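Local coordinates for protein putative rRNA methylase (Clostridium thermocellum ATCC 27405, PDB 3EEY) that binds S-adenosylmethionine and is probably a methyltransferase that acts on ribosomal RNA, at residues Asn7-Ser12 with Val138-Gly143; Glu22-Val27 with Pro93-Met98; Asn47-Gly52 with Arg75-Lys80; Val97-Gly102 with Gln120-Ala125. All blocks are in the same frame, centred on the assembly; numbering follows the deposited sequence.

All four interactions reach one mixed sheet. Interactions 2 and 3 pair neighbouring parallel strands: 25-28 with 94-101, and 49-53 with 76-79. Backbone hydrogen bonds dominate there, with charged groups at the starts of the strands. Interaction 2 is buried apart from its partly exposed charged end. Interaction 3 is partly buried, at the strand that is outermost within this chain. Interactions 1 and 4 pack a helix on the sheet and have no hydrogen bond across them. Interaction 4 is wholly buried and apolar. Interaction 1 is mostly buried but has an exposed leucine at its margin. Interactions 2 and 4 share V97 and M98 of strand 94-101. V138 of interaction 1 hydrogen-bonds through its backbone to F99 and L101 of interaction 4.

Interaction 1: Asn7-Ser12 with Val138-Gly143; sequences NSLGQS and VIYYGG
V138 sends one methyl into the first turn of helix 8-19. Its CB carries two branches. CG2 lies anti to the carbonyl carbon and meets S12, 3.8 Å from S12 CB and equally near the hydroxyl oxygen. The same methyl reaches the helix backbone, 4.1 Å from S8 O. The other branch, CG1, takes the place anti to the backbone N (chi1 -177°) and comes 4.3 Å from S8 CB. The valine makes only van der Waals contact with the two serines. Their hydroxyls are occupied: S12 OG gives a hydrogen bond of 2.6 Å to L9 O, one turn back, and S8 OG bonds to P180 O.

A second, looser touch lies at the margin. The Y140 side chain crosses that of L9 at a slant, and Y140 OH stands 4.0 Å from both L9 CD1 and L9 CD2. This is plain van der Waals contact. N7 caps the helix: N7 OD1 accepts from G10 N at 3.0 Å, with an N-H...O angle of 159°. The cap fixes where the helix begins, beside the end of strand 133-139.

The contact thus docks the N-terminal helix on the sheet. S8 and S12 also touch L182 of strand 181-187. On the other side of strand 133-139 runs strand 94-101, whose N100 meets L9, V138 and Y140.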
loop_
_atom_site.group_PDB
_atom_site.type_symbol
_atom_site.label_atom_id
_atom_site.label_comp_id
_atom_site.label_asym_id
_atom_site.label_seq_id
_atom_site.Cartn_x
_atom_site.Cartn_y
_atom_site.Cartn_z
ATOM N N ASN A 7 -0.640 -9.671 3.230
ATOM C CA ASN A 7 0.746 -9.320 3.543
ATOM C C ASN A 7 1.500 -8.867 2.290
ATOM O O ASN A 7 0.960 -8.943 1.184
ATOM C CB ASN A 7 1.466 -10.472 4.261
ATOM C CG ASN A 7 1.602 -11.731 3.406
ATOM O OD1 ASN A 7 1.190 -11.783 2.246
ATOM N ND2 ASN A 7 2.184 -12.761 3.992
ATOM N N SER A 8 2.734 -8.414 2.469
ATOM C CA SER A 8 3.554 -7.887 1.376
ATOM C C SER A 8 3.700 -8.863 0.213
ATOM O O SER A 8 3.482 -8.491 -0.942
ATOM C CB SER A 8 4.917 -7.461 1.900
ATOM O OG SER A 8 4.774 -6.372 2.791
ATOM N N LEU A 9 4.019 -10.116 0.529
ATOM C CA LEU A 9 4.108 -11.176 -0.470
ATOM C C LEU A 9 2.835 -11.342 -1.305
ATOM O O LEU A 9 2.906 -11.419 -2.526
ATOM C CB LEU A 9 4.482 -12.506 0.193
ATOM C CG LEU A 9 4.711 -13.723 -0.714
ATOM C CD1 LEU A 9 5.866 -13.521 -1.704
ATOM C CD2 LEU A 9 4.947 -14.963 0.127
ATOM N N GLY A 10 1.682 -11.384 -0.646
ATOM C CA GLY A 10 0.396 -11.473 -1.324
ATOM C C GLY A 10 0.042 -10.241 -2.138
ATOM O O GLY A 10 -0.546 -10.352 -3.211
ATOM N N GLN A 11 0.403 -9.070 -1.618
ATOM C CA GLN A 11 0.169 -7.789 -2.281
ATOM C C GLN A 11 1.023 -7.568 -3.534
ATOM O O GLN A 11 0.546 -6.962 -4.501
ATOM C CB GLN A 11 0.367 -6.641 -1.298
ATOM C CG GLN A 11 -0.781 -6.452 -0.331
ATOM C CD GLN A 11 -0.731 -5.126 0.364
ATOM O OE1 GLN A 11 -0.677 -4.069 -0.275
ATOM N NE2 GLN A 11 -0.753 -5.164 1.687
ATOM N N SER A 12 2.268 -8.062 -3.515
ATOM C CA SER A 12 3.138 -8.038 -4.701
ATOM C C SER A 12 2.496 -8.725 -5.912
ATOM O O SER A 12 2.519 -8.190 -7.018
ATOM C CB SER A 12 4.510 -8.644 -4.399
ATOM O OG SER A 12 4.443 -10.044 -4.176
ATOM N N VAL A 138 9.754 -7.315 -2.456
ATOM C CA VAL A 138 9.419 -7.797 -1.122
ATOM C C VAL A 138 10.735 -7.889 -0.340
ATOM O O VAL A 138 11.632 -8.634 -0.711
ATOM C CB VAL A 138 8.657 -9.150 -1.147
ATOM C CG1 VAL A 138 8.264 -9.573 0.260
ATOM C CG2 VAL A 138 7.406 -9.043 -2.003
ATOM N N ILE A 139 10.857 -7.097 0.718
ATOM C CA ILE A 139 12.087 -7.028 1.496
ATOM C C ILE A 139 11.921 -7.814 2.787
ATOM O O ILE A 139 11.093 -7.475 3.630
ATOM C CB ILE A 139 12.488 -5.561 1.832
ATOM C CG1 ILE A 139 12.669 -4.734 0.554
ATOM C CG2 ILE A 139 13.768 -5.536 2.675
ATOM C CD1 ILE A 139 12.790 -3.229 0.782
ATOM N N TYR A 140 12.702 -8.881 2.927
ATOM C CA TYR A 140 12.802 -9.615 4.182
ATOM C C TYR A 140 14.048 -9.180 4.908
ATOM O O TYR A 140 15.074 -8.900 4.291
ATOM C CB TYR A 140 12.890 -11.108 3.948
ATOM C CG TYR A 140 11.679 -11.717 3.292
ATOM C CD1 TYR A 140 10.725 -12.392 4.046
ATOM C CD2 TYR A 140 11.497 -11.646 1.911
ATOM C CE1 TYR A 140 9.611 -12.974 3.439
ATOM C CE2 TYR A 140 10.393 -12.216 1.303
ATOM C CZ TYR A 140 9.452 -12.873 2.065
ATOM O OH TYR A 140 8.353 -13.441 1.458
ATOM N N TYR A 141 13.959 -9.159 6.227
ATOM C CA TYR A 141 15.018 -8.629 7.067
ATOM C C TYR A 141 14.905 -9.263 8.444
ATOM O O TYR A 141 14.006 -10.066 8.677
ATOM C CB TYR A 141 14.952 -7.091 7.134
ATOM C CG TYR A 141 13.663 -6.507 7.682
ATOM C CD1 TYR A 141 12.456 -6.650 6.996
ATOM C CD2 TYR A 141 13.657 -5.779 8.870
ATOM C CE1 TYR A 141 11.287 -6.124 7.485
ATOM C CE2 TYR A 141 12.478 -5.233 9.370
ATOM C CZ TYR A 141 11.294 -5.411 8.669
ATOM O OH TYR A 141 10.108 -4.878 9.142
ATOM N N GLY A 142 15.822 -8.913 9.343
ATOM C CA GLY A 142 15.918 -9.570 10.645
ATOM C C GLY A 142 16.495 -10.954 10.457
ATOM O O GLY A 142 17.025 -11.263 9.387
ATOM N N GLY A 143 16.397 -11.792 11.486
ATOM C CA GLY A 143 16.880 -13.177 11.406
ATOM C C GLY A 143 18.313 -13.290 10.913
ATOM O O GLY A 143 19.145 -12.423 11.209
#

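Interaction 2: Glu22-Val27 with Pro93-Met98; sequences EGDTVV and PVKAVM
D24 OD2 is gripped by two donors, the ammonium of K95 and the backbone N of K21. K95 NZ lies 3.0 Å from D24 OD2 and forms a salt bridge with it. It meets the oxygen on the syn side, 30° out of the carboxylate plane. The lysine chain bends at chi2 (68°) and again at chi4 (-69°), which curls it back to the carboxylate oxygen. K95 CG comes 3.4 Å from D24 OD2 on the way.

K95 N gives a straight bond of 2.8 Å to T25 O where the backbone turns a corner. Past it the two segments run as parallel strands. V27 is held at both its backbone polar atoms: V27 N donates to A96 O at 2.9 Å, and V27 O accepts from M98 N at the same length. This alternation is the parallel pattern of the Rossmann-like sheet in S-adenosylmethionine-dependent methyltransferases.

Apolar contacts accompany the backbone bonds. V27 and V97 lie side by side and point the same way, with V27 CB 3.8 Å from V97 CG1. On that face V94 CG1 also touches V27 CG2 and T25 CG2. V26 and A96 meet more loosely on the face turned to helix 35-44, where L40 packs on V26.

The chemistry changes along the strands. The charge pair sits at their partly exposed start, where water probably weakens its pull. Deeper in, backbone bonds and valine packing hold the contact.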
loop_
_atom_site.group_PDB
_atom_site.type_symbol
_atom_site.label_atom_id
_atom_site.label_comp_id
_atom_site.label_asym_id
_atom_site.label_seq_id
_atom_site.Cartn_x
_atom_site.Cartn_y
_atom_site.Cartn_z
ATOM N N GLU A 22 -1.366 -10.490 -21.144
ATOM C CA GLU A 22 -0.820 -11.572 -21.957
ATOM C C GLU A 22 0.010 -11.062 -23.130
ATOM O O GLU A 22 -0.369 -10.094 -23.802
ATOM C CB GLU A 22 -1.934 -12.506 -22.430
ATOM C CG GLU A 22 -2.765 -13.069 -21.285
ATOM C CD GLU A 22 -3.203 -14.498 -21.510
ATOM O OE1 GLU A 22 -3.590 -14.838 -22.650
ATOM O OE2 GLU A 22 -3.165 -15.282 -20.536
ATOM N N GLY A 23 1.154 -11.709 -23.349
ATOM C CA GLY A 23 2.082 -11.323 -24.404
ATOM C C GLY A 23 3.224 -10.430 -23.947
ATOM O O GLY A 23 4.133 -10.138 -24.729
ATOM N N ASP A 24 3.185 -10.010 -22.682
ATOM C CA ASP A 24 4.185 -9.100 -22.114
ATOM C C ASP A 24 5.519 -9.778 -21.860
ATOM O O ASP A 24 5.601 -10.999 -21.812
ATOM C CB ASP A 24 3.672 -8.481 -20.809
ATOM C CG ASP A 24 2.704 -7.334 -21.040
ATOM O OD1 ASP A 24 2.731 -6.728 -22.136
ATOM O OD2 ASP A 24 1.921 -7.029 -20.115
ATOM N N THR A 25 6.570 -8.980 -21.711
ATOM C CA THR A 25 7.857 -9.499 -21.273
ATOM C C THR A 25 8.080 -9.063 -19.830
ATOM O O THR A 25 8.013 -7.877 -19.516
ATOM C CB THR A 25 9.013 -9.059 -22.202
ATOM O OG1 THR A 25 8.769 -9.547 -23.524
ATOM C CG2 THR A 25 10.355 -9.614 -21.718
ATOM N N VAL A 26 8.309 -10.040 -18.956
ATOM C CA VAL A 26 8.446 -9.808 -17.523
ATOM C C VAL A 26 9.719 -10.475 -17.001
ATOM O O VAL A 26 10.297 -11.312 -17.683
ATOM C CB VAL A 26 7.191 -10.290 -16.723
ATOM C CG1 VAL A 26 5.932 -9.547 -17.162
ATOM C CG2 VAL A 26 6.989 -11.798 -16.860
ATOM N N VAL A 27 10.159 -10.081 -15.805
ATOM C CA VAL A 27 11.375 -10.622 -15.192
ATOM C C VAL A 27 11.120 -11.074 -13.751
ATOM O O VAL A 27 10.503 -10.357 -12.971
ATOM C CB VAL A 27 12.561 -9.585 -15.181
ATOM C CG1 VAL A 27 13.853 -10.248 -14.750
ATOM C CG2 VAL A 27 12.755 -8.921 -16.536
ATOM N N PRO A 93 11.877 -3.596 -23.970
ATOM C CA PRO A 93 11.230 -3.063 -22.766
ATOM C C PRO A 93 10.392 -4.103 -22.009
ATOM O O PRO A 93 9.625 -4.852 -22.622
ATOM C CB PRO A 93 10.318 -1.956 -23.314
ATOM C CG PRO A 93 10.826 -1.667 -24.685
ATOM C CD PRO A 93 11.341 -2.967 -25.190
ATOM N N VAL A 94 10.545 -4.138 -20.687
ATOM C CA VAL A 94 9.797 -5.078 -19.851
ATOM C C VAL A 94 8.619 -4.409 -19.144
ATOM O O VAL A 94 8.652 -3.209 -18.853
ATOM C CB VAL A 94 10.702 -5.846 -18.833
ATOM C CG1 VAL A 94 11.843 -6.547 -19.550
ATOM C CG2 VAL A 94 11.243 -4.926 -17.737
ATOM N N LYS A 95 7.572 -5.187 -18.892
ATOM C CA LYS A 95 6.383 -4.676 -18.217
ATOM C C LYS A 95 6.533 -4.712 -16.699
ATOM O O LYS A 95 6.078 -3.800 -16.012
ATOM C CB LYS A 95 5.137 -5.451 -18.649
ATOM C CG LYS A 95 3.808 -4.779 -18.306
ATOM C CD LYS A 95 3.592 -3.498 -19.107
ATOM C CE LYS A 95 2.115 -3.152 -19.237
ATOM N NZ LYS A 95 1.396 -4.122 -20.114
ATOM N N ALA A 96 7.170 -5.763 -16.184
ATOM C CA ALA A 96 7.277 -5.955 -14.749
ATOM C C ALA A 96 8.537 -6.690 -14.346
ATOM O O ALA A 96 9.075 -7.467 -15.119
ATOM C CB ALA A 96 6.052 -6.674 -14.212
ATOM N N VAL A 97 9.019 -6.404 -13.135
ATOM C CA VAL A 97 10.148 -7.117 -12.541
ATOM C C VAL A 97 9.793 -7.424 -11.088
ATOM O O VAL A 97 9.307 -6.559 -10.375
ATOM C CB VAL A 97 11.478 -6.306 -12.600
ATOM C CG1 VAL A 97 12.674 -7.187 -12.246
ATOM C CG2 VAL A 97 11.708 -5.703 -13.970
ATOM N N MET A 98 10.024 -8.657 -10.656
ATOM C CA MET A 98 9.765 -9.032 -9.277
ATOM C C MET A 98 11.077 -9.299 -8.534
ATOM O O MET A 98 11.913 -10.079 -8.991
ATOM C CB MET A 98 8.820 -10.244 -9.188
ATOM C CG MET A 98 7.422 -10.044 -9.789
ATOM S SD MET A 98 6.316 -11.479 -9.597
ATOM C CE MET A 98 5.602 -11.237 -7.999
#

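Interaction 3: Asn47-Gly52 with Arg75-Lys80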
loop_
_atom_site.group_PDB
_atom_site.type_symbol
_atom_site.label_atom_id
_atom_site.label_comp_id
_atom_site.label_asym_id
_atom_site.label_seq_id
_atom_site.Cartn_x
_atom_site.Cartn_y
_atom_site.Cartn_z
ATOM N N ASN A 47 2.354 -16.379 -25.832
ATOM C CA ASN A 47 3.142 -15.447 -26.633
ATOM C C ASN A 47 3.993 -14.484 -25.807
ATOM O O ASN A 47 4.635 -13.583 -26.354
ATOM C CB ASN A 47 2.229 -14.670 -27.583
ATOM C CG ASN A 47 1.503 -15.573 -28.557
ATOM O OD1 ASN A 47 2.108 -16.434 -29.200
ATOM N ND2 ASN A 47 0.197 -15.380 -28.673
ATOM N N GLY A 48 3.999 -14.682 -24.492
ATOM C CA GLY A 48 4.782 -13.845 -23.595
ATOM C C GLY A 48 6.123 -14.457 -23.256
ATOM O O GLY A 48 6.412 -15.593 -23.638
ATOM N N ARG A 49 6.938 -13.703 -22.529
ATOM C CA ARG A 49 8.277 -14.147 -22.160
ATOM C C ARG A 49 8.609 -13.775 -20.712
ATOM O O ARG A 49 8.376 -12.656 -20.287
ATOM C CB ARG A 49 9.312 -13.576 -23.150
ATOM C CG ARG A 49 10.797 -13.831 -22.824
ATOM C CD ARG A 49 11.188 -15.316 -22.777
ATOM N NE ARG A 49 10.687 -16.064 -23.930
ATOM C CZ ARG A 49 10.872 -17.366 -24.130
ATOM N NH1 ARG A 49 11.559 -18.095 -23.259
ATOM N NH2 ARG A 49 10.368 -17.940 -25.213
ATOM N N VAL A 50 9.140 -14.741 -19.969
ATOM C CA VAL A 50 9.621 -14.538 -18.615
ATOM C C VAL A 50 11.129 -14.807 -18.556
ATOM O O VAL A 50 11.587 -15.883 -18.929
ATOM C CB VAL A 50 8.925 -15.497 -17.607
ATOM C CG1 VAL A 50 9.384 -15.211 -16.166
ATOM C CG2 VAL A 50 7.415 -15.420 -17.725
ATOM N N PHE A 51 11.893 -13.823 -18.088
ATOM C CA PHE A 51 13.301 -14.023 -17.798
ATOM C C PHE A 51 13.461 -14.278 -16.309
ATOM O O PHE A 51 12.980 -13.507 -15.481
ATOM C CB PHE A 51 14.136 -12.809 -18.229
ATOM C CG PHE A 51 14.265 -12.654 -19.719
ATOM C CD1 PHE A 51 15.247 -13.350 -20.420
ATOM C CD2 PHE A 51 13.408 -11.814 -20.424
ATOM C CE1 PHE A 51 15.374 -13.211 -21.800
ATOM C CE2 PHE A 51 13.527 -11.665 -21.806
ATOM C CZ PHE A 51 14.513 -12.364 -22.494
ATOM N N GLY A 52 14.121 -15.376 -15.976
ATOM C CA GLY A 52 14.376 -15.733 -14.586
ATOM C C GLY A 52 15.854 -15.769 -14.263
ATOM O O GLY A 52 16.657 -16.219 -15.073
ATOM N N ARG A 75 7.765 -20.649 -22.237
ATOM C CA ARG A 75 7.966 -19.219 -22.331
ATOM C C ARG A 75 8.903 -18.625 -21.312
ATOM O O ARG A 75 8.987 -17.448 -21.193
ATOM C CB ARG A 75 6.648 -18.483 -22.276
ATOM C CG ARG A 75 5.856 -18.577 -23.520
ATOM C CD ARG A 75 6.744 -18.750 -24.715
ATOM N NE ARG A 75 6.861 -17.522 -25.453
ATOM C CZ ARG A 75 7.328 -17.437 -26.675
ATOM N NH1 ARG A 75 7.394 -16.269 -27.270
ATOM N NH2 ARG A 75 7.724 -18.524 -27.302
ATOM N N VAL A 76 9.624 -19.449 -20.604
ATOM C CA VAL A 76 10.595 -18.988 -19.599
ATOM C C VAL A 76 12.058 -19.205 -20.016
ATOM O O VAL A 76 12.448 -20.311 -20.383
ATOM C CB VAL A 76 10.337 -19.652 -18.217
ATOM C CG1 VAL A 76 11.257 -19.076 -17.151
ATOM C CG2 VAL A 76 8.883 -19.478 -17.800
ATOM N N THR A 77 12.857 -18.140 -19.954
ATOM C CA THR A 77 14.306 -18.225 -20.136
ATOM C C THR A 77 15.009 -18.108 -18.778
ATOM O O THR A 77 15.047 -17.035 -18.168
ATOM C CB THR A 77 14.820 -17.123 -21.090
ATOM O OG1 THR A 77 14.096 -17.176 -22.322
ATOM C CG2 THR A 77 16.296 -17.289 -21.370
ATOM N N LEU A 78 15.558 -19.222 -18.306
ATOM C CA LEU A 78 16.263 -19.248 -17.026
ATOM C C LEU A 78 17.751 -19.005 -17.215
ATOM O O LEU A 78 18.402 -19.667 -18.025
ATOM C CB LEU A 78 16.032 -20.574 -16.293
ATOM C CG LEU A 78 14.617 -20.859 -15.775
ATOM C CD1 LEU A 78 14.553 -22.242 -15.154
ATOM C CD2 LEU A 78 14.168 -19.804 -14.777
ATOM N N ILE A 79 18.277 -18.049 -16.453
ATOM C CA ILE A 79 19.654 -17.588 -16.591
ATOM C C ILE A 79 20.367 -17.739 -15.256
ATOM O O ILE A 79 19.904 -17.223 -14.239
ATOM C CB ILE A 79 19.694 -16.114 -17.076
ATOM C CG1 ILE A 79 19.191 -16.021 -18.525
ATOM C CG2 ILE A 79 21.092 -15.547 -16.983
ATOM C CD1 ILE A 79 18.402 -14.776 -18.825
ATOM N N LYS A 80 21.478 -18.474 -15.251
ATOM C CA LYS A 80 22.282 -18.601 -14.050
ATOM C C LYS A 80 23.323 -17.479 -14.011
ATOM O O LYS A 80 24.513 -17.682 -14.275
ATOM C CB LYS A 80 22.934 -19.983 -13.940
ATOM C CG LYS A 80 23.428 -20.307 -12.531
ATOM C CD LYS A 80 24.759 -21.034 -12.567
ATOM C CE LYS A 80 25.425 -21.022 -11.206
ATOM N NZ LYS A 80 26.788 -21.616 -11.249
#
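The R49 and R75 guanidinium groups meet with their planes 51° apart. R49 NH2 stands over one face of R75, 3.4 Å from R75 CZ. R75 O in turn lies over one face of R49, offset toward its rim. At the edge of R75, NE gives a hydrogen bond of 2.7 Å to G48 O, close to the guanidinium plane. R49 bends at chi2 (61°) and chi3 (47°), which brings its NH1 to T77 OG1 in a weak bond of 2.9 Å. Like charges so near should repel, and these bonds to neutral oxygens probably offset part of the cost.

The F51 and T77 side chains lie side by side, pointing the same way. I79 CD1 meets the F51 ring at the edge, 3.8 Å from F51 CD1.

Both strands belong to a beta-alpha-beta unit, with helix 57-69 as the crossover between them. Backbone bonds join them in parallel register. V50 N donates to R75 O and T77 N to V50 O; G52 N donates to T77 O and I79 N to G52 O. V50 and V76 pack on the face turned to helix 35-44, with V50 CB 4.0 Å from V76 CG2. On this face G52 leaves room for L78 CD2, which comes 4.1 Å from G52 CA.

Interaction 4: Val97-Gly102 with Gln120-Ala125; sequences VMFNLG and QALSKA. With SAM (S-adenosylmethionine), chain K.
F99 points its CB toward helix 115-128, and CG lies anti to the carbonyl carbon (chi1 -75°). L122 has the same first torsion (-75°). Its chi2 carries CD1 on in the extended direction, which leaves the other methyl, CD2, turned over one face of the F99 ring. L122 CD2 sits 4.1 Å from the F99 ring centroid, 27° off the normal, a CH-pi contact. Two alanines meet the ring at its edge, near its plane. A121 CB is 3.7 Å from F99 CE1, and A125 CB is 4.2 Å from F99 CE2. A125 CB also reaches back to V97 CG2 at 3.8 Å. The two alanines, one turn apart, present their CB atoms to the ring edge. No hydrogen bond crosses this apolar contact.

N100 faces the bound S-adenosylmethionine. N100 O lies 3.4 Å from the ligand's methyl carbon CE, and G102 O lies 3.5 Å from its C5'. The strand thus joins the helix packing to the cofactor pocket.

Residues 120-125 of helix 115-128 run nearly antiparallel to residues 97-101 of strand 94-101. H83, whose backbone N binds the ligand, touches both F99 and A121. L122 also packs on V153 and F156 of helix 148-157, while F99 touches I135 and V137 of the neighbouring strand 133-139.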
loop_
_atom_site.group_PDB
_atom_site.type_symbol
_atom_site.label_atom_id
_atom_site.label_comp_id
_atom_site.label_asym_id
_atom_site.label_seq_id
_atom_site.Cartn_x
_atom_site.Cartn_y
_atom_site.Cartn_z
ATOM N N VAL A 97 9.019 -6.404 -13.135
ATOM C CA VAL A 97 10.148 -7.117 -12.541
ATOM C C VAL A 97 9.793 -7.424 -11.088
ATOM O O VAL A 97 9.307 -6.559 -10.375
ATOM C CB VAL A 97 11.478 -6.306 -12.600
ATOM C CG1 VAL A 97 12.674 -7.187 -12.246
ATOM C CG2 VAL A 97 11.708 -5.703 -13.970
ATOM N N MET A 98 10.024 -8.657 -10.656
ATOM C CA MET A 98 9.765 -9.032 -9.277
ATOM C C MET A 98 11.077 -9.299 -8.534
ATOM O O MET A 98 11.913 -10.079 -8.991
ATOM C CB MET A 98 8.820 -10.244 -9.188
ATOM C CG MET A 98 7.422 -10.044 -9.789
ATOM S SD MET A 98 6.316 -11.479 -9.597
ATOM C CE MET A 98 5.602 -11.237 -7.999
ATOM N N PHE A 99 11.254 -8.625 -7.402
ATOM C CA PHE A 99 12.364 -8.898 -6.479
ATOM C C PHE A 99 11.825 -9.470 -5.187
ATOM O O PHE A 99 10.855 -8.956 -4.611
ATOM C CB PHE A 99 13.136 -7.620 -6.150
ATOM C CG PHE A 99 14.015 -7.141 -7.252
ATOM C CD1 PHE A 99 15.347 -7.528 -7.310
ATOM C CD2 PHE A 99 13.520 -6.298 -8.228
ATOM C CE1 PHE A 99 16.163 -7.077 -8.326
ATOM C CE2 PHE A 99 14.330 -5.838 -9.248
ATOM C CZ PHE A 99 15.644 -6.229 -9.307
ATOM N N ASN A 100 12.462 -10.534 -4.728
ATOM C CA ASN A 100 12.151 -11.129 -3.440
ATOM C C ASN A 100 13.462 -11.274 -2.673
ATOM O O ASN A 100 14.256 -12.163 -2.958
ATOM C CB ASN A 100 11.475 -12.476 -3.676
ATOM C CG ASN A 100 10.483 -12.826 -2.605
ATOM O OD1 ASN A 100 10.854 -13.334 -1.553
ATOM N ND2 ASN A 100 9.206 -12.564 -2.867
ATOM N N LEU A 101 13.699 -10.383 -1.716
ATOM C CA LEU A 101 15.031 -10.211 -1.132
ATOM C C LEU A 101 15.280 -11.040 0.120
ATOM O O LEU A 101 14.507 -10.989 1.065
ATOM C CB LEU A 101 15.287 -8.733 -0.818
ATOM C CG LEU A 101 15.179 -7.706 -1.943
ATOM C CD1 LEU A 101 15.663 -6.364 -1.416
ATOM C CD2 LEU A 101 16.005 -8.145 -3.133
ATOM N N GLY A 102 16.391 -11.772 0.122
ATOM C CA GLY A 102 16.792 -12.617 1.250
ATOM C C GLY A 102 17.515 -13.860 0.764
ATOM O O GLY A 102 18.141 -13.839 -0.295
ATOM N N GLN A 120 22.163 -2.222 -7.951
ATOM C CA GLN A 120 22.535 -2.341 -9.364
ATOM C C GLN A 120 21.407 -2.912 -10.220
ATOM O O GLN A 120 21.053 -2.322 -11.241
ATOM C CB GLN A 120 23.745 -3.250 -9.531
ATOM C CG GLN A 120 25.084 -2.594 -9.436
ATOM C CD GLN A 120 26.159 -3.513 -9.950
ATOM O OE1 GLN A 120 26.249 -3.759 -11.157
ATOM N NE2 GLN A 120 26.968 -4.052 -9.038
ATOM N N ALA A 121 20.857 -4.058 -9.803
ATOM C CA ALA A 121 19.736 -4.705 -10.516
ATOM C C ALA A 121 18.502 -3.831 -10.575
ATOM O O ALA A 121 17.807 -3.821 -11.593
ATOM C CB ALA A 121 19.387 -6.014 -9.887
ATOM N N LEU A 122 18.229 -3.106 -9.485
ATOM C CA LEU A 122 17.118 -2.154 -9.458
ATOM C C LEU A 122 17.289 -1.022 -10.469
ATOM O O LEU A 122 16.324 -0.635 -11.107
ATOM C CB LEU A 122 16.893 -1.591 -8.056
ATOM C CG LEU A 122 16.233 -2.512 -7.031
ATOM C CD1 LEU A 122 16.430 -1.962 -5.627
ATOM C CD2 LEU A 122 14.762 -2.720 -7.339
ATOM N N SER A 123 18.508 -0.508 -10.613
ATOM C CA SER A 123 18.815 0.493 -11.653
ATOM C C SER A 123 18.600 -0.066 -13.055
ATOM O O SER A 123 18.027 0.611 -13.912
ATOM C CB SER A 123 20.259 0.989 -11.545
ATOM O OG SER A 123 20.654 1.119 -10.192
ATOM N N LYS A 124 19.068 -1.298 -13.273
ATOM C CA LYS A 124 18.939 -1.981 -14.561
ATOM C C LYS A 124 17.476 -2.242 -14.888
ATOM O O LYS A 124 17.038 -2.012 -16.018
ATOM C CB LYS A 124 19.729 -3.303 -14.576
ATOM C CG LYS A 124 21.254 -3.192 -14.414
ATOM C CD LYS A 124 21.864 -2.082 -15.273
ATOM C CE LYS A 124 23.378 -2.206 -15.452
ATOM N NZ LYS A 124 24.071 -3.034 -14.425
ATOM N N ALA A 125 16.728 -2.711 -13.892
ATOM C CA ALA A 125 15.300 -2.963 -14.041
ATOM C C ALA A 125 14.534 -1.677 -14.324
ATOM O O ALA A 125 13.627 -1.675 -15.154
ATOM C CB ALA A 125 14.746 -3.651 -12.808
HETATM N N SAM K . 10.802 -15.696 -5.364
HETATM C CA SAM K . 11.556 -16.817 -4.718
HETATM C C SAM K . 10.690 -18.066 -4.538
HETATM O O SAM K . 10.984 -18.960 -3.737
HETATM O OXT SAM K . 9.672 -18.213 -5.213
HETATM C CB SAM K . 12.189 -16.352 -3.412
HETATM C CG SAM K . 13.537 -15.671 -3.626
HETATM S SD SAM K . 14.716 -15.949 -2.277
HETATM C CE SAM K . 13.992 -14.898 -0.987
HETATM C "C5'" SAM K . 16.128 -14.980 -2.872
HETATM C "C4'" SAM K . 16.798 -15.674 -4.062
HETATM O "O4'" SAM K . 17.633 -14.780 -4.773
HETATM C "C3'" SAM K . 17.667 -16.855 -3.633
HETATM O "O3'" SAM K . 17.292 -17.983 -4.390
HETATM C "C2'" SAM K . 19.087 -16.429 -3.953
HETATM O "O2'" SAM K . 19.913 -17.506 -4.356
HETATM C "C1'" SAM K . 18.853 -15.428 -5.079
HETATM N N9 SAM K . 19.946 -14.451 -5.245
HETATM C C8 SAM K . 20.870 -14.025 -4.319
HETATM N N7 SAM K . 21.688 -13.125 -4.918
HETATM C C5 SAM K . 21.296 -12.977 -6.207
HETATM C C6 SAM K . 21.764 -12.205 -7.265
HETATM N N6 SAM K . 22.802 -11.384 -7.130
HETATM N N1 SAM K . 21.133 -12.299 -8.486
HETATM C C2 SAM K . 20.056 -13.136 -8.684
HETATM N N3 SAM K . 19.595 -13.886 -7.633
HETATM C C4 SAM K . 20.205 -13.811 -6.422
#